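Local coordinates for probable spore coat polysaccharide biosynthesis protein E (Chromobacterium violaceum ATCC 12472, PDB 3G8R) that probably acts as an N-acylneuraminate-9-phosphate synthase, a metal-dependent sialic acid-forming enzyme, the modelled part comprising a NeuB-family barrel and a SAF domain, at residues A[26-31]-A[84-89]. Numbering follows the deposited sequence.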
loop_
_atom_site.group_PDB
_atom_site.type_symbol
_atom_site.label_atom_id
_atom_site.label_comp_id
_atom_site.label_asym_id
_atom_site.label_seq_id
_atom_site.Cartn_x
_atom_site.Cartn_y
_atom_site.Cartn_z
ATOM N N LEU A 26 -5.599 31.602 7.256
ATOM C CA LEU A 26 -5.065 30.298 7.138
ATOM C C LEU A 26 -6.029 29.369 6.441
ATOM O O LEU A 26 -5.590 28.525 5.665
ATOM C CB LEU A 26 -4.785 29.746 8.522
ATOM C CG LEU A 26 -4.648 28.223 8.549
ATOM C CD1 LEU A 26 -3.343 27.771 7.866
ATOM C CD2 LEU A 26 -4.751 27.724 9.973
ATOM N N ILE A 27 -7.323 29.461 6.748
ATOM C CA ILE A 27 -8.331 28.718 5.994
ATOM C C ILE A 27 -8.204 29.076 4.520
ATOM O O ILE A 27 -8.151 28.182 3.658
ATOM C CB ILE A 27 -9.742 29.060 6.445
ATOM C CG1 ILE A 27 -10.125 28.212 7.652
ATOM C CG2 ILE A 27 -10.749 28.873 5.306
ATOM C CD1 ILE A 27 -11.033 28.957 8.680
ATOM N N ARG A 28 -8.114 30.380 4.242
ATOM C CA ARG A 28 -8.140 30.886 2.873
ATOM C C ARG A 28 -6.921 30.451 2.086
ATOM O O ARG A 28 -6.997 30.292 0.886
ATOM C CB ARG A 28 -8.243 32.422 2.849
ATOM C CG ARG A 28 -9.573 32.966 3.291
ATOM C CD ARG A 28 -9.491 34.460 3.544
ATOM N NE ARG A 28 -10.756 34.965 4.080
ATOM C CZ ARG A 28 -11.057 36.248 4.314
ATOM N NH1 ARG A 28 -10.186 37.226 4.063
ATOM N NH2 ARG A 28 -12.254 36.551 4.812
ATOM N N ALA A 29 -5.789 30.282 2.750
ATOM C CA ALA A 29 -4.599 29.809 2.050
ATOM C C ALA A 29 -4.732 28.308 1.812
ATOM O O ALA A 29 -4.456 27.813 0.716
ATOM C CB ALA A 29 -3.332 30.143 2.824
ATOM N N ILE A 30 -5.208 27.582 2.812
ATOM C CA ILE A 30 -5.491 26.197 2.565
ATOM C C ILE A 30 -6.469 26.023 1.405
ATOM O O ILE A 30 -6.239 25.150 0.575
ATOM C CB ILE A 30 -5.887 25.420 3.826
ATOM C CG1 ILE A 30 -4.747 25.435 4.856
ATOM C CG2 ILE A 30 -6.236 23.975 3.499
ATOM C CD1 ILE A 30 -3.350 25.097 4.346
ATOM N N ARG A 31 -7.506 26.856 1.269
ATOM C CA ARG A 31 -8.364 26.686 0.077
ATOM C C ARG A 31 -7.583 26.860 -1.207
ATOM O O ARG A 31 -7.785 26.083 -2.136
ATOM C CB ARG A 31 -9.623 27.541 0.018
ATOM C CG ARG A 31 -10.386 27.205 -1.262
ATOM C CD ARG A 31 -11.853 27.509 -1.217
ATOM N NE ARG A 31 -12.162 28.863 -1.703
ATOM C CZ ARG A 31 -12.756 29.144 -2.869
ATOM N NH1 ARG A 31 -13.134 28.171 -3.699
ATOM N NH2 ARG A 31 -12.978 30.410 -3.205
ATOM N N VAL A 84 -15.854 28.664 12.023
ATOM C CA VAL A 84 -16.776 27.785 11.333
ATOM C C VAL A 84 -17.397 28.513 10.151
ATOM O O VAL A 84 -17.560 27.946 9.068
ATOM C CB VAL A 84 -17.895 27.325 12.266
ATOM C CG1 VAL A 84 -18.961 26.537 11.488
ATOM C CG2 VAL A 84 -17.312 26.516 13.430
ATOM N N ALA A 85 -17.721 29.781 10.363
ATOM C CA ALA A 85 -18.391 30.554 9.362
ATOM C C ALA A 85 -17.550 30.567 8.094
ATOM O O ALA A 85 -18.039 30.168 7.031
ATOM C CB ALA A 85 -18.649 31.925 9.876
ATOM N N GLU A 86 -16.286 30.974 8.208
ATOM C CA GLU A 86 -15.349 30.899 7.086
ATOM C C GLU A 86 -15.191 29.460 6.581
ATOM O O GLU A 86 -15.465 29.198 5.408
ATOM C CB GLU A 86 -13.974 31.478 7.431
ATOM C CG GLU A 86 -13.839 33.000 7.287
ATOM C CD GLU A 86 -13.833 33.538 5.833
ATOM O OE1 GLU A 86 -12.996 33.081 5.015
ATOM O OE2 GLU A 86 -14.652 34.458 5.536
HETATM N N MSE A 87 -14.778 28.526 7.442
HETATM C CA MSE A 87 -14.682 27.128 7.021
HETATM C C MSE A 87 -15.747 26.827 5.974
HETATM O O MSE A 87 -15.434 26.470 4.845
HETATM C CB MSE A 87 -14.861 26.171 8.198
HETATM C CG MSE A 87 -13.611 25.966 8.972
HETATM SE SE MSE A 87 -13.725 25.142 10.585
HETATM C CE MSE A 87 -12.098 25.655 11.040
ATOM N N LYS A 88 -17.008 27.006 6.358
ATOM C CA LYS A 88 -18.135 26.686 5.492
ATOM C C LYS A 88 -18.198 27.607 4.297
ATOM O O LYS A 88 -18.454 27.156 3.184
ATOM C CB LYS A 88 -19.436 26.712 6.283
ATOM C CG LYS A 88 -19.491 25.650 7.386
ATOM C CD LYS A 88 -20.586 25.947 8.391
ATOM C CE LYS A 88 -21.285 24.661 8.835
ATOM N NZ LYS A 88 -22.616 24.932 9.456
ATOM N N ALA A 89 -17.932 28.889 4.525
ATOM C CA ALA A 89 -17.839 29.849 3.434
ATOM C C ALA A 89 -16.977 29.361 2.269
ATOM O O ALA A 89 -17.329 29.574 1.114
ATOM C CB ALA A 89 -17.319 31.144 3.939
#
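Glu86 OE1 has two partners: Arg28 NE donates to it over 3.1 Å in an almost straight bond, and a residue adjoining one of the segments hydrogen-bonds to the same oxygen. The Arg28 bond is the stronger half of a two-pronged salt bridge that joins two helices on the outside of the barrel. The second prong, Arg28 NH2 to Glu86 OE2 at 3.3 Å, is weak though equally straight. The carboxylate meets the NE and NH2 edge of the guanidinium, but their planes stand 64° apart. OE1 lies in the plane of the guanidinium, whereas NE reaches that oxygen from above the carboxylate plane. Arg28 gets there by an extended chain from CG to NE, while Glu86 bends at chi2 (-71°), which swings the carboxylate along the helix axis, in the N-to-C direction, toward the level of the guanidinium.

Beneath this salt bridge the contact becomes apolar. Ile27 aims its side chain at the other helix, and its CD1 does the touching, 4.0 Å from Met87 CG and 4.1 Å from Glu86 CB. Met87, a selenomethionine, leaves its backbone pointing away from helix 21-33, yet its chain passes Ile27 at about a right angle and offers its flank to that methyl. Glu86 thus contributes its aliphatic base as well as its charge.

The short helical segments run nearly parallel, 16° apart, with axes 9.9 Å from each other at closest approach. Such side-by-side helices are characteristic of a TIM barrel, where they surround the parallel strands. Here Ile27 and Met87 both rest on Phe43 of strand 40-47, and Met87 also reaches Leu45, so the apolar layer between helices 21-33 and 77-89 continues onto the barrel wall; on another side of helix 21-33, Ile30 packs against Val245 of helix 242-259.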